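Local coordinates for Alpha/beta hydrolase family protein (Bacillus anthracis, PDB 3OOS) that is an alpha/beta-fold hydrolase that probably cleaves a substrate, as yet unidentified, through a serine nucleophile carried on a strand-to-helix turn, at residues R170-M175 with D232-Y237; M175-Y178 with K182-E185; D135-S140 with N146-I151; A96-G101 with N261-E266. One frame throughout, in Å; residues are numbered along the deposited sequence. Where two conformers were deposited one is given.

Contact 1: residues R170-M175 with D232-Y237; sequences REWALM and DVQCPY
Met175, in the last turns of helix 162-176, lies across from Val233 in the loop that follows strand 224-229, their CA atoms 8.3 Å apart; no hydrogen bond joins the two segments directly, and the gap is spanned by side chains and one water. Met175, a selenomethionine, meets Val233 through CG, 4.2 Å from CG2 of the valine. Its CG lies anti to the backbone N (chi1 176°), and a bend at chi3 (63°) turns CE back over the centre of the Trp172 indole, 3.6 Å above the plane. The long unbranched chain of the methionine, here with selenium in place of sulfur, can reach both neighbours. Trp172 and Gln234 approach obliquely, ring and amide planes 75° apart, and a water joins them: it accepts from Trp172 NE1 at 2.9 Å, in the plane of the indole, and from Gln234 NE2 at 2.7 Å. Since both groups are donors, the water's oxygen reconciles them, while Gln234 OE1 bonds to Tyr138 OH. Gln234 N is in turn held by Asp232 OD1 at 3.1 Å, closing an Asx turn. Asp232 OD1 also accepts from His260 ND1. An aspartate in a loop after a late strand, paired with a histidine, is consistent with the acid of an alpha/beta-hydrolase catalytic triad.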
loop_
_atom_site.group_PDB
_atom_site.type_symbol
_atom_site.label_atom_id
_atom_site.label_comp_id
_atom_site.label_asym_id
_atom_site.label_seq_id
_atom_site.Cartn_x
_atom_site.Cartn_y
_atom_site.Cartn_z
ATOM N N ARG A 170 -3.942 -2.717 -18.955
ATOM C CA ARG A 170 -5.392 -2.831 -19.086
ATOM C C ARG A 170 -5.863 -4.199 -18.595
ATOM O O ARG A 170 -6.808 -4.302 -17.811
ATOM C CB ARG A 170 -5.801 -2.623 -20.548
ATOM C CG ARG A 170 -7.298 -2.651 -20.800
ATOM C CD ARG A 170 -7.958 -1.398 -20.271
ATOM N NE ARG A 170 -9.367 -1.320 -20.645
ATOM C CZ ARG A 170 -10.109 -0.226 -20.517
ATOM N NH1 ARG A 170 -9.576 0.886 -20.033
ATOM N NH2 ARG A 170 -11.382 -0.239 -20.880
ATOM N N GLU A 171 -5.194 -5.248 -19.072
ATOM C CA GLU A 171 -5.516 -6.618 -18.684
ATOM C C GLU A 171 -5.417 -6.787 -17.165
ATOM O O GLU A 171 -6.302 -7.381 -16.539
ATOM C CB GLU A 171 -4.582 -7.602 -19.402
ATOM C CG GLU A 171 -4.970 -9.069 -19.271
ATOM C CD GLU A 171 -4.114 -9.986 -20.132
ATOM O OE1 GLU A 171 -3.217 -9.485 -20.844
ATOM O OE2 GLU A 171 -4.340 -11.211 -20.101
ATOM N N TRP A 172 -4.347 -6.247 -16.580
ATOM C CA TRP A 172 -4.152 -6.298 -15.134
ATOM C C TRP A 172 -5.283 -5.589 -14.391
ATOM O O TRP A 172 -5.834 -6.136 -13.431
ATOM C CB TRP A 172 -2.799 -5.690 -14.740
ATOM C CG TRP A 172 -2.473 -5.921 -13.299
ATOM C CD1 TRP A 172 -2.892 -5.175 -12.236
ATOM C CD2 TRP A 172 -1.680 -6.986 -12.757
ATOM N NE1 TRP A 172 -2.406 -5.703 -11.068
ATOM C CE2 TRP A 172 -1.658 -6.815 -11.357
ATOM C CE3 TRP A 172 -0.984 -8.065 -13.318
ATOM C CZ2 TRP A 172 -0.962 -7.681 -10.504
ATOM C CZ3 TRP A 172 -0.293 -8.933 -12.466
ATOM C CH2 TRP A 172 -0.291 -8.733 -11.077
ATOM N N ALA A 173 -5.623 -4.383 -14.842
ATOM C CA ALA A 173 -6.668 -3.582 -14.203
ATOM C C ALA A 173 -8.021 -4.294 -14.233
ATOM O O ALA A 173 -8.744 -4.320 -13.232
ATOM C CB ALA A 173 -6.767 -2.211 -14.865
ATOM N N LEU A 174 -8.354 -4.885 -15.377
ATOM C CA LEU A 174 -9.632 -5.582 -15.527
ATOM C C LEU A 174 -9.769 -6.773 -14.583
ATOM O O LEU A 174 -10.857 -7.061 -14.089
ATOM C CB LEU A 174 -9.846 -6.008 -16.979
ATOM C CG LEU A 174 -10.218 -4.848 -17.906
ATOM C CD1 LEU A 174 -9.952 -5.224 -19.357
ATOM C CD2 LEU A 174 -11.670 -4.412 -17.713
HETATM N N MSE A 175 -8.654 -7.446 -14.325
HETATM C CA MSE A 175 -8.620 -8.548 -13.375
HETATM C C MSE A 175 -8.771 -8.042 -11.939
HETATM O O MSE A 175 -9.221 -8.780 -11.055
HETATM C CB MSE A 175 -7.301 -9.300 -13.526
HETATM C CG MSE A 175 -7.106 -10.418 -12.537
HETATM SE SE MSE A 175 -5.240 -10.887 -12.444
HETATM C CE MSE A 175 -4.488 -9.208 -11.758
ATOM N N ASP A 232 -10.872 -9.970 -3.915
ATOM C CA ASP A 232 -9.441 -9.733 -4.128
ATOM C C ASP A 232 -8.728 -11.042 -4.484
ATOM O O ASP A 232 -8.859 -12.039 -3.772
ATOM C CB ASP A 232 -8.816 -9.100 -2.878
ATOM C CG ASP A 232 -7.547 -8.313 -3.180
ATOM O OD1 ASP A 232 -6.894 -8.556 -4.220
ATOM O OD2 ASP A 232 -7.193 -7.448 -2.353
ATOM N N VAL A 233 -7.995 -11.034 -5.596
ATOM C CA VAL A 233 -7.266 -12.225 -6.053
ATOM C C VAL A 233 -5.755 -12.139 -5.825
ATOM O O VAL A 233 -5.011 -13.022 -6.254
ATOM C CB VAL A 233 -7.572 -12.578 -7.544
ATOM C CG1 VAL A 233 -9.046 -12.906 -7.723
ATOM C CG2 VAL A 233 -7.145 -11.454 -8.481
ATOM N N GLN A 234 -5.299 -11.080 -5.162
ATOM C CA GLN A 234 -3.874 -10.949 -4.860
ATOM C C GLN A 234 -3.579 -11.506 -3.469
ATOM O O GLN A 234 -3.003 -12.589 -3.353
ATOM C CB GLN A 234 -3.392 -9.508 -5.059
ATOM C CG GLN A 234 -3.336 -9.122 -6.539
ATOM C CD GLN A 234 -2.855 -7.707 -6.775
ATOM O OE1 GLN A 234 -1.766 -7.322 -6.349
ATOM N NE2 GLN A 234 -3.665 -6.925 -7.470
ATOM N N CYS A 235 -3.982 -10.781 -2.426
ATOM C CA CYS A 235 -4.082 -11.366 -1.086
ATOM C C CYS A 235 -5.550 -11.701 -0.829
ATOM O O CYS A 235 -6.348 -10.801 -0.556
ATOM C CB CYS A 235 -3.572 -10.401 -0.008
ATOM S SG CYS A 235 -1.824 -9.953 -0.127
ATOM N N PRO A 236 -5.922 -12.993 -0.931
ATOM C CA PRO A 236 -7.322 -13.372 -0.726
ATOM C C PRO A 236 -7.877 -12.916 0.624
ATOM O O PRO A 236 -7.126 -12.753 1.592
ATOM C CB PRO A 236 -7.285 -14.902 -0.820
ATOM C CG PRO A 236 -6.130 -15.175 -1.725
ATOM C CD PRO A 236 -5.103 -14.141 -1.366
ATOM N N TYR A 237 -9.192 -12.712 0.661
ATOM C CA TYR A 237 -9.898 -12.149 1.814
ATOM C C TYR A 237 -9.541 -12.788 3.170
ATOM O O TYR A 237 -9.432 -12.089 4.186
ATOM C CB TYR A 237 -11.417 -12.188 1.569
ATOM C CG TYR A 237 -12.200 -11.503 2.658
ATOM C CD1 TYR A 237 -12.188 -10.114 2.767
ATOM C CD2 TYR A 237 -12.928 -12.237 3.593
ATOM C CE1 TYR A 237 -12.878 -9.470 3.772
ATOM C CE2 TYR A 237 -13.632 -11.599 4.610
ATOM C CZ TYR A 237 -13.599 -10.213 4.692
ATOM O OH TYR A 237 -14.280 -9.561 5.690
HETATM O O HOH W 1 -3.065 -4.487 -8.542
#

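Contact 2: residues M175-Y178 with K182-E185; sequences MSFY and KLEE
This is a local apolar contact across a helix-loop-helix corner: the end of helix 162-176 runs into a short connection, and helix 180-186 folds back so that Leu183 packs on Phe177. The CA atoms of Phe177 and Leu183 lie 6.3 Å apart, a close approach that the brief link between the segments makes possible. Phe177 presents one face of its ring, and Leu183 covers it. The leucine CD1 sits 3.6 Å above the plane, displaced toward the rim on the side of CE2, and its line to the ring centroid is 21° off the normal, the geometry of a CH-pi contact. A chi1 of 171° swings the Leu183 branch away from its own N and across the phenyl group, and the two side chains cross at about a right angle. Leu183 CB adds to the cover, 3.8 Å from Phe177 CG. Along the CD1-CE1 edge of the Phe177 ring lie the backbone O of Lys182, 4.0 Å from CE1, and its CB, 4.4 Å from CD1, while the lysine ammonium leads off to a long salt bridge with Glu185. A lysine fits this margin because its stem can be apolar and its tip polar. Phe177 also touches Val264 and Glu265 of helix 262-265, and Leu183 reaches back to Ala173 and Leu174. Such packing is that of a helical hairpin, consistent with a helical cap, which in many alpha/beta hydrolases sits above the C-terminal ends of the strands.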
loop_
_atom_site.group_PDB
_atom_site.type_symbol
_atom_site.label_atom_id
_atom_site.label_comp_id
_atom_site.label_asym_id
_atom_site.label_seq_id
_atom_site.Cartn_x
_atom_site.Cartn_y
_atom_site.Cartn_z
HETATM N N MSE A 175 -8.654 -7.446 -14.325
HETATM C CA MSE A 175 -8.620 -8.548 -13.375
HETATM C C MSE A 175 -8.771 -8.042 -11.939
HETATM O O MSE A 175 -9.221 -8.780 -11.055
HETATM C CB MSE A 175 -7.301 -9.300 -13.526
HETATM C CG MSE A 175 -7.106 -10.418 -12.537
HETATM SE SE MSE A 175 -5.240 -10.887 -12.444
HETATM C CE MSE A 175 -4.488 -9.208 -11.758
ATOM N N SER A 176 -8.402 -6.781 -11.728
ATOM C CA SER A 176 -8.314 -6.170 -10.398
ATOM C C SER A 176 -9.558 -5.393 -9.980
ATOM O O SER A 176 -9.613 -4.860 -8.865
ATOM C CB SER A 176 -7.108 -5.228 -10.353
ATOM O OG SER A 176 -5.926 -5.919 -10.686
ATOM N N PHE A 177 -10.540 -5.321 -10.877
ATOM C CA PHE A 177 -11.791 -4.600 -10.642
ATOM C C PHE A 177 -12.990 -5.517 -10.810
ATOM O O PHE A 177 -13.095 -6.241 -11.801
ATOM C CB PHE A 177 -11.933 -3.433 -11.627
ATOM C CG PHE A 177 -11.259 -2.170 -11.178
ATOM C CD1 PHE A 177 -12.006 -1.127 -10.642
ATOM C CD2 PHE A 177 -9.878 -2.018 -11.296
ATOM C CE1 PHE A 177 -11.390 0.053 -10.225
ATOM C CE2 PHE A 177 -9.251 -0.845 -10.879
ATOM C CZ PHE A 177 -10.009 0.192 -10.343
ATOM N N TYR A 178 -13.903 -5.459 -9.846
ATOM C CA TYR A 178 -15.141 -6.226 -9.895
ATOM C C TYR A 178 -16.019 -5.773 -11.063
ATOM O O TYR A 178 -16.593 -6.603 -11.774
ATOM C CB TYR A 178 -15.880 -6.085 -8.557
ATOM C CG TYR A 178 -17.307 -6.577 -8.550
ATOM C CD1 TYR A 178 -17.600 -7.915 -8.314
ATOM C CD2 TYR A 178 -18.366 -5.695 -8.765
ATOM C CE1 TYR A 178 -18.920 -8.369 -8.302
ATOM C CE2 TYR A 178 -19.679 -6.133 -8.757
ATOM C CZ TYR A 178 -19.949 -7.469 -8.527
ATOM O OH TYR A 178 -21.255 -7.895 -8.522
ATOM N N LYS A 182 -16.850 0.624 -12.980
ATOM C CA LYS A 182 -16.096 1.266 -11.900
ATOM C C LYS A 182 -14.648 1.542 -12.304
ATOM O O LYS A 182 -14.072 2.551 -11.902
ATOM C CB LYS A 182 -16.152 0.437 -10.614
ATOM C CG LYS A 182 -17.532 0.377 -9.965
ATOM C CD LYS A 182 -18.098 1.765 -9.719
ATOM C CE LYS A 182 -19.443 1.689 -9.011
ATOM N NZ LYS A 182 -20.045 3.037 -8.809
ATOM N N LEU A 183 -14.064 0.651 -13.106
ATOM C CA LEU A 183 -12.716 0.881 -13.633
ATOM C C LEU A 183 -12.685 2.114 -14.540
ATOM O O LEU A 183 -11.819 2.981 -14.385
ATOM C CB LEU A 183 -12.178 -0.347 -14.386
ATOM C CG LEU A 183 -10.866 -0.159 -15.169
ATOM C CD1 LEU A 183 -9.712 0.309 -14.277
ATOM C CD2 LEU A 183 -10.479 -1.438 -15.894
ATOM N N GLU A 184 -13.632 2.184 -15.475
ATOM C CA GLU A 184 -13.693 3.302 -16.405
ATOM C C GLU A 184 -13.847 4.629 -15.659
ATOM O O GLU A 184 -13.187 5.615 -16.001
ATOM C CB GLU A 184 -14.817 3.099 -17.424
ATOM C CG GLU A 184 -14.478 3.613 -18.811
ATOM C CD GLU A 184 -13.119 3.136 -19.292
ATOM O OE1 GLU A 184 -12.784 1.947 -19.098
ATOM O OE2 GLU A 184 -12.379 3.958 -19.866
ATOM N N GLU A 185 -14.695 4.641 -14.633
ATOM C CA GLU A 185 -14.905 5.838 -13.821
ATOM C C GLU A 185 -13.666 6.183 -12.996
ATOM O O GLU A 185 -13.327 7.359 -12.846
ATOM C CB GLU A 185 -16.128 5.672 -12.918
ATOM C CG GLU A 185 -17.444 5.645 -13.685
ATOM C CD GLU A 185 -18.648 5.342 -12.811
ATOM O OE1 GLU A 185 -18.509 5.280 -11.568
ATOM O OE2 GLU A 185 -19.747 5.166 -13.374
#

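Contact 3: residues D135-S140 with N146-I151; sequences DSIYCS and NRIVSI
Ile148, which buries the most surface here, projects from helix 145-155 onto Ile137, in the loop that leads from strand 116-122 to that helix. The two branched side chains cross at about a right angle. Ile148 CG1 rests 3.9 Å from Ile137 CB, and the end of Ile137 rests against both branches, its CD1 lying 4.0 Å from both CG1 and CG2 of Ile148. Two beta-branched residues suit the place, since each offers a broad, stiff apolar surface close to its backbone. In Ile137 the ethyl arm is set between the backbone N and the carbonyl carbon (chi1 60°), which brings CG1 over the centre of the neighbouring Tyr138 ring, 4.0 Å above its plane. Tyr138 thereby backs the isoleucine, and its own contact with the helix is slight: CE1 comes 4.5 Å from Ile148 CG2. The loop itself is shaped by a type I beta turn from Ser136 to Cys139, in which Ser136 OG accepts from Tyr138 N at 3.1 Å to form an ST turn; the same hydroxyl also bonds to the backbone oxygen of Gln234. Trp172 and Met175 of helix 162-176 add to the apolar surroundings of Ile148. Many alpha/beta hydrolases insert their cap after the strand equivalent to 116-122, and this loop-to-helix packing is consistent with the start of such a cap.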
loop_
_atom_site.group_PDB
_atom_site.type_symbol
_atom_site.label_atom_id
_atom_site.label_comp_id
_atom_site.label_asym_id
_atom_site.label_seq_id
_atom_site.Cartn_x
_atom_site.Cartn_y
_atom_site.Cartn_z
ATOM N N ASP A 135 -6.344 -19.423 -4.054
ATOM C CA ASP A 135 -7.180 -18.308 -4.513
ATOM C C ASP A 135 -6.382 -17.066 -4.910
ATOM O O ASP A 135 -6.958 -16.075 -5.366
ATOM C CB ASP A 135 -8.235 -17.942 -3.466
ATOM C CG ASP A 135 -9.370 -18.949 -3.401
ATOM O OD1 ASP A 135 -9.429 -19.861 -4.254
ATOM O OD2 ASP A 135 -10.209 -18.822 -2.489
ATOM N N SER A 136 -5.065 -17.125 -4.739
ATOM C CA SER A 136 -4.182 -16.040 -5.163
ATOM C C SER A 136 -3.616 -16.303 -6.548
ATOM O O SER A 136 -3.192 -17.415 -6.850
ATOM C CB SER A 136 -3.027 -15.860 -4.179
ATOM O OG SER A 136 -2.101 -14.890 -4.649
ATOM N N ILE A 137 -3.589 -15.261 -7.375
ATOM C CA ILE A 137 -2.980 -15.331 -8.704
ATOM C C ILE A 137 -1.479 -15.644 -8.653
ATOM O O ILE A 137 -0.892 -16.059 -9.652
ATOM C CB ILE A 137 -3.215 -14.024 -9.512
ATOM C CG1 ILE A 137 -2.605 -12.817 -8.784
ATOM C CG2 ILE A 137 -4.710 -13.834 -9.785
ATOM C CD1 ILE A 137 -2.683 -11.504 -9.554
ATOM N N TYR A 138 -0.869 -15.449 -7.484
ATOM C CA TYR A 138 0.561 -15.707 -7.309
ATOM C C TYR A 138 0.868 -17.175 -7.006
ATOM O O TYR A 138 2.037 -17.573 -6.971
ATOM C CB TYR A 138 1.145 -14.800 -6.219
ATOM C CG TYR A 138 0.894 -13.330 -6.459
ATOM C CD1 TYR A 138 1.406 -12.691 -7.591
ATOM C CD2 TYR A 138 0.142 -12.578 -5.559
ATOM C CE1 TYR A 138 1.177 -11.343 -7.818
ATOM C CE2 TYR A 138 -0.091 -11.227 -5.777
ATOM C CZ TYR A 138 0.429 -10.618 -6.907
ATOM O OH TYR A 138 0.206 -9.282 -7.136
ATOM N N CYS A 139 -0.180 -17.968 -6.804
ATOM C CA CYS A 139 -0.043 -19.392 -6.491
ATOM C C CYS A 139 -0.171 -20.255 -7.742
ATOM O O CYS A 139 -1.087 -20.064 -8.537
ATOM C CB CYS A 139 -1.104 -19.795 -5.471
ATOM S SG CYS A 139 -1.123 -21.544 -5.048
ATOM N N SER A 140 0.740 -21.215 -7.901
ATOM C CA SER A 140 0.762 -22.080 -9.090
ATOM C C SER A 140 -0.489 -22.960 -9.250
ATOM O O SER A 140 -0.752 -23.476 -10.340
ATOM C CB SER A 140 2.028 -22.939 -9.108
ATOM O OG SER A 140 2.039 -23.841 -8.019
ATOM N N ASN A 146 0.019 -18.724 -14.674
ATOM C CA ASN A 146 0.928 -18.641 -15.815
ATOM C C ASN A 146 0.839 -17.309 -16.546
ATOM O O ASN A 146 1.866 -16.720 -16.894
ATOM C CB ASN A 146 0.699 -19.797 -16.791
ATOM C CG ASN A 146 1.159 -21.133 -16.233
ATOM O OD1 ASN A 146 2.168 -21.217 -15.527
ATOM N ND2 ASN A 146 0.421 -22.190 -16.559
ATOM N N ARG A 147 -0.387 -16.833 -16.762
ATOM C CA ARG A 147 -0.595 -15.563 -17.452
ATOM C C ARG A 147 -0.025 -14.409 -16.635
ATOM O O ARG A 147 0.612 -13.509 -17.187
ATOM C CB ARG A 147 -2.081 -15.331 -17.765
ATOM C CG ARG A 147 -2.376 -14.045 -18.556
ATOM C CD ARG A 147 -1.517 -13.929 -19.810
ATOM N NE ARG A 147 -1.710 -12.651 -20.492
ATOM C CZ ARG A 147 -0.892 -12.159 -21.420
ATOM N NH1 ARG A 147 0.195 -12.830 -21.792
ATOM N NH2 ARG A 147 -1.160 -10.988 -21.977
ATOM N N ILE A 148 -0.246 -14.454 -15.322
ATOM C CA ILE A 148 0.209 -13.396 -14.419
ATOM C C ILE A 148 1.737 -13.322 -14.346
ATOM O O ILE A 148 2.307 -12.228 -14.326
ATOM C CB ILE A 148 -0.450 -13.526 -13.014
ATOM C CG1 ILE A 148 -1.947 -13.181 -13.097
ATOM C CG2 ILE A 148 0.261 -12.658 -11.970
ATOM C CD1 ILE A 148 -2.250 -11.817 -13.692
ATOM N N VAL A 149 2.399 -14.476 -14.333
ATOM C CA VAL A 149 3.864 -14.513 -14.386
ATOM C C VAL A 149 4.361 -13.795 -15.648
ATOM O O VAL A 149 5.274 -12.960 -15.579
ATOM C CB VAL A 149 4.413 -15.963 -14.327
ATOM C CG1 VAL A 149 5.896 -16.008 -14.699
ATOM C CG2 VAL A 149 4.204 -16.552 -12.935
ATOM N N SER A 150 3.738 -14.114 -16.784
ATOM C CA SER A 150 4.103 -13.514 -18.063
ATOM C C SER A 150 3.878 -12.002 -18.074
ATOM O O SER A 150 4.732 -11.247 -18.541
ATOM C CB SER A 150 3.335 -14.174 -19.209
ATOM O OG SER A 150 3.730 -13.630 -20.453
ATOM N N ILE A 151 2.731 -11.567 -17.554
ATOM C CA ILE A 151 2.409 -10.139 -17.478
ATOM C C ILE A 151 3.410 -9.396 -16.586
ATOM O O ILE A 151 3.936 -8.351 -16.974
ATOM C CB ILE A 151 0.957 -9.882 -16.985
ATOM C CG1 ILE A 151 -0.057 -10.409 -18.007
ATOM C CG2 ILE A 151 0.724 -8.391 -16.755
ATOM C CD1 ILE A 151 -1.513 -10.392 -17.518
#

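Contact 4: residues A96-G101 with N261-E266; sequences AGHSAG and NPFVEE. With SO4 (sulfate ion), chain B.
His98 lays one face of its imidazole against the edge of Phe263: CE2 of the phenyl ring stands 3.6 Å above the imidazole plane, over its centre. With the planes at 87° and the centroids 5.0 Å apart, this is a T-shaped stack. A nearly trans chi1 (-174°) carries the histidine ring out from the strand toward helix 262-265, where Pro262 CD also approaches His98 CE1 at 4.0 Å. Both imidazole nitrogens are occupied, NE2 by the backbone oxygen of His260 and ND1 by Tyr227 OH, which fixes the rotation of the ring. Next to it Ser99 occupies the sharp turn between strand 93-98 and helix 100-112, with positive phi (62°); Gly97 and Gly101 flank it in the Gly-His-Ser-Ala-Gly pattern of a nucleophile elbow, where glycine avoids crowding. Ser99 is thus probably the nucleophile, as in relatives. A sulfate, probably from the crystallisation liquor, accepts from Ser99 OG at 2.7 Å and from Ala100 N at 3.0 Å, the latter at the start of a helix whose dipole may favour an anion. His30 and Tyr32 also bind it. Within 261-266, Asn261 N donates to Glu265 OE2 at 2.7 Å, while Asn261 O accepts from both Val264 N and Glu265 N.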
loop_
_atom_site.group_PDB
_atom_site.type_symbol
_atom_site.label_atom_id
_atom_site.label_comp_id
_atom_site.label_asym_id
_atom_site.label_seq_id
_atom_site.Cartn_x
_atom_site.Cartn_y
_atom_site.Cartn_z
ATOM N N ALA A 96 -1.465 4.403 6.872
ATOM C CA ALA A 96 -2.395 3.678 6.021
ATOM C C ALA A 96 -1.682 3.140 4.786
ATOM O O ALA A 96 -0.949 3.866 4.109
ATOM C CB ALA A 96 -3.564 4.577 5.618
ATOM N N GLY A 97 -1.901 1.863 4.503
ATOM C CA GLY A 97 -1.304 1.224 3.337
ATOM C C GLY A 97 -2.205 0.162 2.743
ATOM O O GLY A 97 -2.987 -0.480 3.455
ATOM N N HIS A 98 -2.081 -0.021 1.431
ATOM C CA HIS A 98 -2.869 -1.001 0.689
ATOM C C HIS A 98 -1.972 -2.023 0.003
ATOM O O HIS A 98 -0.966 -1.662 -0.621
ATOM C CB HIS A 98 -3.752 -0.299 -0.347
ATOM C CG HIS A 98 -4.687 -1.225 -1.058
ATOM N ND1 HIS A 98 -5.817 -1.739 -0.459
ATOM C CD2 HIS A 98 -4.654 -1.744 -2.308
ATOM C CE1 HIS A 98 -6.442 -2.532 -1.312
ATOM N NE2 HIS A 98 -5.756 -2.554 -2.440
ATOM N N SER A 99 -2.355 -3.293 0.126
ATOM C CA SER A 99 -1.656 -4.430 -0.490
ATOM C C SER A 99 -0.234 -4.532 0.064
ATOM O O SER A 99 -0.078 -4.715 1.270
ATOM C CB SER A 99 -1.726 -4.361 -2.020
ATOM O OG SER A 99 -1.413 -5.618 -2.593
ATOM N N ALA A 100 0.799 -4.394 -0.772
ATOM C CA ALA A 100 2.174 -4.376 -0.242
ATOM C C ALA A 100 2.375 -3.233 0.760
ATOM O O ALA A 100 3.139 -3.368 1.722
ATOM C CB ALA A 100 3.209 -4.311 -1.365
ATOM N N GLY A 101 1.672 -2.123 0.544
ATOM C CA GLY A 101 1.650 -1.022 1.506
ATOM C C GLY A 101 1.027 -1.413 2.839
ATOM O O GLY A 101 1.409 -0.888 3.886
ATOM N N ASN A 261 -9.482 -2.944 -5.291
ATOM C CA ASN A 261 -9.462 -1.483 -5.163
ATOM C C ASN A 261 -10.726 -0.879 -4.529
ATOM O O ASN A 261 -11.376 -0.033 -5.151
ATOM C CB ASN A 261 -9.244 -0.840 -6.541
ATOM C CG ASN A 261 -7.889 -1.169 -7.149
ATOM O OD1 ASN A 261 -6.955 -0.366 -7.079
ATOM N ND2 ASN A 261 -7.780 -2.344 -7.763
ATOM N N PRO A 262 -11.079 -1.285 -3.285
ATOM C CA PRO A 262 -12.335 -0.793 -2.675
ATOM C C PRO A 262 -12.496 0.731 -2.616
ATOM O O PRO A 262 -13.622 1.231 -2.709
ATOM C CB PRO A 262 -12.285 -1.354 -1.249
ATOM C CG PRO A 262 -11.347 -2.497 -1.314
ATOM C CD PRO A 262 -10.336 -2.165 -2.360
ATOM N N PHE A 263 -11.383 1.450 -2.468
ATOM C CA PHE A 263 -11.375 2.918 -2.383
ATOM C C PHE A 263 -11.915 3.621 -3.635
ATOM O O PHE A 263 -12.339 4.776 -3.558
ATOM C CB PHE A 263 -9.965 3.422 -2.038
ATOM C CG PHE A 263 -8.874 2.672 -2.743
ATOM C CD1 PHE A 263 -8.452 3.063 -4.013
ATOM C CD2 PHE A 263 -8.285 1.557 -2.148
ATOM C CE1 PHE A 263 -7.450 2.358 -4.677
ATOM C CE2 PHE A 263 -7.287 0.847 -2.801
ATOM C CZ PHE A 263 -6.867 1.246 -4.071
ATOM N N VAL A 264 -11.896 2.929 -4.780
ATOM C CA VAL A 264 -12.566 3.429 -5.992
ATOM C C VAL A 264 -13.724 2.549 -6.489
ATOM O O VAL A 264 -14.552 3.002 -7.286
ATOM C CB VAL A 264 -11.579 3.708 -7.161
ATOM C CG1 VAL A 264 -10.744 4.940 -6.870
ATOM C CG2 VAL A 264 -10.693 2.496 -7.455
ATOM N N GLU A 265 -13.793 1.308 -6.017
ATOM C CA GLU A 265 -14.867 0.399 -6.435
ATOM C C GLU A 265 -16.153 0.623 -5.642
ATOM O O GLU A 265 -17.253 0.392 -6.150
ATOM C CB GLU A 265 -14.427 -1.060 -6.323
ATOM C CG GLU A 265 -13.273 -1.427 -7.239
ATOM C CD GLU A 265 -12.925 -2.889 -7.153
ATOM O OE1 GLU A 265 -13.656 -3.710 -7.737
ATOM O OE2 GLU A 265 -11.929 -3.221 -6.484
ATOM N N GLU A 266 -16.000 1.058 -4.393
ATOM C CA GLU A 266 -17.131 1.341 -3.507
ATOM C C GLU A 266 -16.841 2.632 -2.758
ATOM O O GLU A 266 -16.580 2.624 -1.553
ATOM C CB GLU A 266 -17.352 0.191 -2.520
ATOM C CG GLU A 266 -17.808 -1.109 -3.165
ATOM C CD GLU A 266 -18.052 -2.202 -2.153
ATOM O OE1 GLU A 266 -18.963 -2.048 -1.312
ATOM O OE2 GLU A 266 -17.337 -3.224 -2.204
HETATM S S SO4 B . 0.489 -4.103 -5.062
HETATM O O1 SO4 B . 1.499 -4.828 -5.827
HETATM O O2 SO4 B . -0.765 -4.843 -5.101
HETATM O O3 SO4 B . 0.952 -3.943 -3.688
HETATM O O4 SO4 B . 0.296 -2.783 -5.661
#

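In the fold
Along the chain, contact 3 closes first; contact 1 then opens on helix 162-176, and contact 2 continues from the same stretch, sharing Met175. Contact 4 brackets them all, bringing strand 93-98 of the central sheet to the late helix 262-265. The centres of contacts 1 and 3, like those of 1 and 2, are about 10 Å apart, whereas contacts 3 and 4 are 20 Å apart with nearest atoms about 6 Å away. Met175 packs on Ile137 and Ile148, and Arg147 bridges to Glu171, so helices 145-155 and 162-176, consecutive in the chain, pack against each other. Tyr178 N bonds to Glu265 OE1, tying that helical region to the core beside the probable catalytic serine.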